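Local coordinates for beta-galacturonidase (Eisenbergiella tayi, PDB 6NCW), which hydrolyses beta-linked galacturonides as a family 2 glycoside hydrolase, releasing galacturonate, and may also act on beta-glucuronides, at residues Gln294-Asn306 and Arg539-Arg553. Sequence-based numbering, arbitrary orientation.
Sequences QHDLMLIKDLGAN and RRPKLAYEVVKDSYR
Asp-302 and Asp-296, both on helix 290-302, carry the polar links to 539-553. The Asp-302 carboxylate, placed by a CG anti to the backbone N (chi1 -175°), collects three side chains of helix 544-553. Tyr-545 OH donates to the anti lone pair of OD1 at 2.7 Å, and Lys-549 NZ, at the end of an extended chain, forms a salt bridge with OD1 from the syn side, 27° out of the carboxylate plane, at 3.3 Å. Arg-553, bent at chi2 and chi3, completes a salt-bridge network with NH2 3.0 Å from OD2, its guanidinium nearly perpendicular to the carboxylate. Two waters, one donating to each Asp-302 oxygen, are each weakly bonded to Lys-549 NZ. Asp-296 instead lies almost coplanar with the guanidinium of Arg-539, gripped side-on: NE donates to OD1 at 2.8 Å and NH2 to OD2, both nearly straight. Arg-277 makes a second salt bridge to OD2.

Apolar packing centres on Leu-303, whose CD2 stands over the Tyr-545 ring, 3.6 Å from its centroid, in a CH-pi contact; the same methyl touches Val-548 CG1. Leu-299 CD1 rests against CB and CG of Arg-539.

The backbone comes closest at the Schellman motif ending helix 290-302. Gly-304, with positive phi, packs against Tyr-552 CB, and Lys-549 CA points its hydrogen at Leu-303 O, 3.4 Å away. Ala-305 CB touches CD2 of Tyr-552, whose OH bonds to Gly-274 O.

The segments thus join the first and last helices of the TIM barrel, closing its ring. With two cationic groups and a hydroxyl around it, Asp-302 is probably held ionised, and Tyr-545 is fixed by both its hydroxyl and its face.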
loop_
_atom_site.group_PDB
_atom_site.type_symbol
_atom_site.label_atom_id
_atom_site.label_comp_id
_atom_site.label_asym_id
_atom_site.label_seq_id
_atom_site.Cartn_x
_atom_site.Cartn_y
_atom_site.Cartn_z
ATOM N N GLN A 294 -8.113 -17.946 -18.146
ATOM C CA GLN A 294 -6.848 -18.556 -18.516
ATOM C C GLN A 294 -5.701 -17.951 -17.717
ATOM O O GLN A 294 -4.758 -18.658 -17.339
ATOM C CB GLN A 294 -6.615 -18.408 -20.026
ATOM C CG GLN A 294 -5.385 -19.126 -20.543
ATOM C CD GLN A 294 -5.326 -20.583 -20.108
ATOM O OE1 GLN A 294 -6.345 -21.185 -19.772
ATOM N NE2 GLN A 294 -4.125 -21.154 -20.111
ATOM N N HIS A 295 -5.775 -16.651 -17.423
ATOM C CA HIS A 295 -4.747 -16.036 -16.587
ATOM C C HIS A 295 -4.683 -16.706 -15.213
ATOM O O HIS A 295 -3.599 -17.070 -14.743
ATOM C CB HIS A 295 -4.998 -14.538 -16.446
ATOM C CG HIS A 295 -3.832 -13.800 -15.885
ATOM N ND1 HIS A 295 -3.749 -13.427 -14.560
ATOM C CD2 HIS A 295 -2.669 -13.415 -16.460
ATOM C CE1 HIS A 295 -2.599 -12.811 -14.351
ATOM N NE2 HIS A 295 -1.917 -12.807 -15.481
ATOM N N ASP A 296 -5.840 -16.897 -14.565
ATOM C CA ASP A 296 -5.889 -17.682 -13.330
ATOM C C ASP A 296 -5.300 -19.078 -13.536
ATOM O O ASP A 296 -4.513 -19.560 -12.711
ATOM C CB ASP A 296 -7.322 -17.808 -12.807
ATOM C CG ASP A 296 -7.835 -16.533 -12.114
ATOM O OD1 ASP A 296 -7.126 -15.495 -12.093
ATOM O OD2 ASP A 296 -8.987 -16.574 -11.610
ATOM N N LEU A 297 -5.696 -19.762 -14.616
ATOM C CA LEU A 297 -5.238 -21.135 -14.796
ATOM C C LEU A 297 -3.722 -21.192 -14.946
ATOM O O LEU A 297 -3.080 -22.111 -14.420
ATOM C CB LEU A 297 -5.944 -21.783 -15.989
ATOM C CG LEU A 297 -7.371 -22.196 -15.625
ATOM C CD1 LEU A 297 -8.162 -22.762 -16.804
ATOM C CD2 LEU A 297 -7.310 -23.190 -14.484
ATOM N N MET A 298 -3.128 -20.197 -15.614
ATOM C CA MET A 298 -1.677 -20.180 -15.775
ATOM C C MET A 298 -0.960 -19.917 -14.454
ATOM O O MET A 298 0.116 -20.476 -14.221
ATOM C CB MET A 298 -1.273 -19.148 -16.838
ATOM C CG MET A 298 -1.741 -19.537 -18.232
ATOM S SD MET A 298 -1.113 -18.487 -19.564
ATOM C CE MET A 298 -1.675 -16.827 -19.059
ATOM N N LEU A 299 -1.532 -19.090 -13.571
ATOM C CA LEU A 299 -0.942 -18.943 -12.251
ATOM C C LEU A 299 -1.054 -20.245 -11.474
ATOM O O LEU A 299 -0.077 -20.711 -10.872
ATOM C CB LEU A 299 -1.611 -17.796 -11.487
ATOM C CG LEU A 299 -1.421 -16.409 -12.090
ATOM C CD1 LEU A 299 -2.240 -15.331 -11.316
ATOM C CD2 LEU A 299 0.057 -16.045 -12.110
ATOM N N ILE A 300 -2.230 -20.871 -11.528
ATOM C CA ILE A 300 -2.459 -22.116 -10.801
ATOM C C ILE A 300 -1.525 -23.221 -11.303
ATOM O O ILE A 300 -0.951 -23.977 -10.506
ATOM C CB ILE A 300 -3.953 -22.486 -10.904
ATOM C CG1 ILE A 300 -4.786 -21.458 -10.099
ATOM C CG2 ILE A 300 -4.200 -23.898 -10.456
ATOM C CD1 ILE A 300 -6.309 -21.586 -10.280
ATOM N N LYS A 301 -1.297 -23.288 -12.620
ATOM C CA LYS A 301 -0.309 -24.235 -13.148
ATOM C C LYS A 301 1.112 -23.864 -12.719
ATOM O O LYS A 301 1.915 -24.745 -12.412
ATOM C CB LYS A 301 -0.409 -24.318 -14.680
ATOM C CG LYS A 301 -1.583 -25.150 -15.161
ATOM C CD LYS A 301 -2.025 -24.823 -16.604
ATOM C CE LYS A 301 -0.860 -24.779 -17.598
ATOM N NZ LYS A 301 -1.314 -24.618 -19.042
ATOM N N ASP A 302 1.443 -22.566 -12.697
ATOM C CA ASP A 302 2.762 -22.135 -12.235
ATOM C C ASP A 302 3.014 -22.554 -10.792
ATOM O O ASP A 302 4.153 -22.862 -10.417
ATOM C CB ASP A 302 2.901 -20.611 -12.387
ATOM C CG ASP A 302 4.310 -20.096 -12.038
ATOM O OD1 ASP A 302 4.444 -19.283 -11.097
ATOM O OD2 ASP A 302 5.288 -20.524 -12.691
ATOM N N LEU A 303 1.966 -22.575 -9.970
ATOM C CA LEU A 303 2.100 -22.981 -8.581
ATOM C C LEU A 303 2.334 -24.483 -8.410
ATOM O O LEU A 303 2.652 -24.914 -7.296
ATOM C CB LEU A 303 0.858 -22.544 -7.810
ATOM C CG LEU A 303 0.859 -21.056 -7.438
ATOM C CD1 LEU A 303 -0.543 -20.491 -7.278
ATOM C CD2 LEU A 303 1.678 -20.834 -6.157
ATOM N N GLY A 304 2.202 -25.279 -9.473
ATOM C CA GLY A 304 2.359 -26.714 -9.383
ATOM C C GLY A 304 1.087 -27.498 -9.153
ATOM O O GLY A 304 1.155 -28.727 -9.014
ATOM N N ALA A 305 -0.072 -26.843 -9.149
ATOM C CA ALA A 305 -1.321 -27.530 -8.863
ATOM C C ALA A 305 -1.740 -28.416 -10.025
ATOM O O ALA A 305 -1.389 -28.177 -11.190
ATOM C CB ALA A 305 -2.436 -26.526 -8.552
ATOM N N ASN A 306 -2.499 -29.454 -9.699
ATOM C CA ASN A 306 -3.113 -30.264 -10.736
ATOM C C ASN A 306 -4.624 -30.277 -10.616
ATOM O O ASN A 306 -5.285 -30.995 -11.366
ATOM C CB ASN A 306 -2.554 -31.695 -10.719
ATOM C CG ASN A 306 -2.831 -32.436 -9.419
ATOM O OD1 ASN A 306 -3.701 -32.051 -8.632
ATOM N ND2 ASN A 306 -2.082 -33.523 -9.189
ATOM N N ARG A 539 -4.561 -10.616 -8.370
ATOM C CA ARG A 539 -3.728 -11.726 -8.836
ATOM C C ARG A 539 -2.237 -11.473 -8.601
ATOM O O ARG A 539 -1.381 -12.061 -9.290
ATOM C CB ARG A 539 -3.995 -12.062 -10.316
ATOM C CG ARG A 539 -5.173 -13.040 -10.552
ATOM C CD ARG A 539 -6.492 -12.557 -9.934
ATOM N NE ARG A 539 -7.590 -13.472 -10.233
ATOM C CZ ARG A 539 -8.830 -13.384 -9.738
ATOM N NH1 ARG A 539 -9.183 -12.401 -8.912
ATOM N NH2 ARG A 539 -9.732 -14.291 -10.087
ATOM N N ARG A 540 -1.909 -10.607 -7.640
ATOM C CA ARG A 540 -0.523 -10.326 -7.270
ATOM C C ARG A 540 -0.044 -11.375 -6.270
ATOM O O ARG A 540 -0.729 -11.626 -5.272
ATOM C CB ARG A 540 -0.387 -8.931 -6.669
ATOM C CG ARG A 540 -0.760 -7.805 -7.654
ATOM C CD ARG A 540 -0.562 -6.413 -7.019
ATOM N NE ARG A 540 -1.542 -6.123 -5.959
ATOM C CZ ARG A 540 -1.732 -4.920 -5.435
ATOM N NH1 ARG A 540 -0.994 -3.892 -5.860
ATOM N NH2 ARG A 540 -2.633 -4.749 -4.471
ATOM N N PRO A 541 1.092 -12.015 -6.506
ATOM C CA PRO A 541 1.514 -13.114 -5.613
ATOM C C PRO A 541 1.945 -12.595 -4.247
ATOM O O PRO A 541 2.761 -11.679 -4.147
ATOM C CB PRO A 541 2.678 -13.774 -6.369
ATOM C CG PRO A 541 3.073 -12.804 -7.453
ATOM C CD PRO A 541 1.880 -11.935 -7.747
ATOM N N LYS A 542 1.355 -13.158 -3.191
ATOM C CA LYS A 542 1.794 -12.891 -1.830
ATOM C C LYS A 542 3.084 -13.670 -1.559
ATOM O O LYS A 542 3.513 -14.485 -2.377
ATOM C CB LYS A 542 0.704 -13.282 -0.831
ATOM C CG LYS A 542 -0.584 -12.482 -0.958
ATOM C CD LYS A 542 -1.621 -12.919 0.060
ATOM C CE LYS A 542 -3.013 -12.418 -0.357
ATOM N NZ LYS A 542 -4.068 -12.952 0.508
ATOM N N LEU A 543 3.725 -13.412 -0.410
ATOM C CA LEU A 543 4.978 -14.111 -0.126
ATOM C C LEU A 543 4.774 -15.627 -0.113
ATOM O O LEU A 543 5.591 -16.371 -0.665
ATOM C CB LEU A 543 5.586 -13.640 1.202
ATOM C CG LEU A 543 6.035 -12.176 1.356
ATOM C CD1 LEU A 543 6.545 -11.915 2.768
ATOM C CD2 LEU A 543 7.136 -11.852 0.351
ATOM N N ALA A 544 3.667 -16.097 0.478
ATOM C CA ALA A 544 3.364 -17.524 0.535
ATOM C C ALA A 544 3.279 -18.182 -0.839
ATOM O O ALA A 544 3.264 -19.409 -0.916
ATOM C CB ALA A 544 2.047 -17.757 1.280
ATOM N N TYR A 545 3.226 -17.412 -1.922
ATOM C CA TYR A 545 3.150 -18.013 -3.246
ATOM C C TYR A 545 4.357 -18.907 -3.506
ATOM O O TYR A 545 4.221 -20.006 -4.062
ATOM C CB TYR A 545 3.026 -16.897 -4.281
ATOM C CG TYR A 545 2.876 -17.271 -5.742
ATOM C CD1 TYR A 545 3.958 -17.748 -6.482
ATOM C CD2 TYR A 545 1.679 -17.027 -6.413
ATOM C CE1 TYR A 545 3.836 -18.028 -7.820
ATOM C CE2 TYR A 545 1.548 -17.295 -7.749
ATOM C CZ TYR A 545 2.617 -17.800 -8.448
ATOM O OH TYR A 545 2.463 -18.061 -9.780
ATOM N N GLU A 546 5.540 -18.475 -3.062
ATOM C CA GLU A 546 6.748 -19.262 -3.310
ATOM C C GLU A 546 6.803 -20.509 -2.432
ATOM O O GLU A 546 7.410 -21.509 -2.822
ATOM C CB GLU A 546 7.993 -18.401 -3.101
ATOM C CG GLU A 546 8.132 -17.280 -4.132
ATOM C CD GLU A 546 8.180 -17.817 -5.566
ATOM O OE1 GLU A 546 7.448 -17.293 -6.447
ATOM O OE2 GLU A 546 8.938 -18.784 -5.803
ATOM N N VAL A 547 6.156 -20.474 -1.266
ATOM C CA VAL A 547 6.081 -21.639 -0.389
ATOM C C VAL A 547 5.188 -22.719 -0.995
ATOM O O VAL A 547 5.514 -23.915 -0.955
ATOM C CB VAL A 547 5.579 -21.202 1.002
ATOM C CG1 VAL A 547 4.870 -22.353 1.718
ATOM C CG2 VAL A 547 6.738 -20.729 1.844
ATOM N N VAL A 548 4.032 -22.321 -1.540
ATOM C CA VAL A 548 3.135 -23.279 -2.185
ATOM C C VAL A 548 3.791 -23.861 -3.430
ATOM O O VAL A 548 3.734 -25.071 -3.674
ATOM C CB VAL A 548 1.786 -22.615 -2.521
ATOM C CG1 VAL A 548 0.949 -23.549 -3.364
ATOM C CG2 VAL A 548 1.014 -22.244 -1.233
ATOM N N LYS A 549 4.419 -23.006 -4.233
ATOM C CA LYS A 549 5.065 -23.463 -5.452
ATOM C C LYS A 549 6.161 -24.477 -5.140
ATOM O O LYS A 549 6.224 -25.546 -5.755
ATOM C CB LYS A 549 5.611 -22.253 -6.206
ATOM C CG LYS A 549 6.333 -22.542 -7.501
ATOM C CD LYS A 549 6.634 -21.204 -8.178
ATOM C CE LYS A 549 7.286 -21.382 -9.533
ATOM N NZ LYS A 549 7.480 -20.063 -10.170
ATOM N N ASP A 550 7.026 -24.167 -4.170
ATOM C CA ASP A 550 8.057 -25.123 -3.772
ATOM C C ASP A 550 7.453 -26.461 -3.382
ATOM O O ASP A 550 7.974 -27.516 -3.758
ATOM C CB ASP A 550 8.875 -24.584 -2.605
ATOM C CG ASP A 550 9.803 -23.455 -3.010
ATOM O OD1 ASP A 550 10.020 -23.245 -4.225
ATOM O OD2 ASP A 550 10.302 -22.760 -2.094
ATOM N N SER A 551 6.356 -26.440 -2.621
ATOM C CA SER A 551 5.738 -27.686 -2.177
ATOM C C SER A 551 5.119 -28.452 -3.342
ATOM O O SER A 551 5.408 -29.636 -3.537
ATOM C CB SER A 551 4.683 -27.405 -1.111
ATOM O OG SER A 551 3.961 -28.586 -0.819
ATOM N N TYR A 552 4.264 -27.788 -4.133
ATOM C CA TYR A 552 3.522 -28.504 -5.168
ATOM C C TYR A 552 4.426 -28.945 -6.320
ATOM O O TYR A 552 4.168 -29.975 -6.949
ATOM C CB TYR A 552 2.386 -27.637 -5.705
ATOM C CG TYR A 552 1.106 -27.612 -4.884
ATOM C CD1 TYR A 552 1.037 -28.180 -3.616
ATOM C CD2 TYR A 552 -0.040 -27.023 -5.396
ATOM C CE1 TYR A 552 -0.149 -28.160 -2.876
ATOM C CE2 TYR A 552 -1.220 -26.988 -4.666
ATOM C CZ TYR A 552 -1.276 -27.559 -3.413
ATOM O OH TYR A 552 -2.468 -27.526 -2.707
ATOM N N ARG A 553 5.457 -28.165 -6.640
ATOM C CA ARG A 553 6.383 -28.552 -7.699
ATOM C C ARG A 553 7.299 -29.706 -7.297
ATOM O O ARG A 553 7.943 -30.301 -8.165
ATOM C CB ARG A 553 7.225 -27.349 -8.111
ATOM C CG ARG A 553 6.450 -26.281 -8.846
ATOM C CD ARG A 553 6.975 -26.241 -10.237
ATOM N NE ARG A 553 7.006 -24.908 -10.805
ATOM C CZ ARG A 553 6.260 -24.551 -11.842
ATOM N NH1 ARG A 553 5.434 -25.448 -12.385
ATOM N NH2 ARG A 553 6.334 -23.307 -12.322
HETATM O O HOH W 1 7.490 -19.409 -13.573
HETATM O O HOH W 2 6.298 -17.200 -10.977
#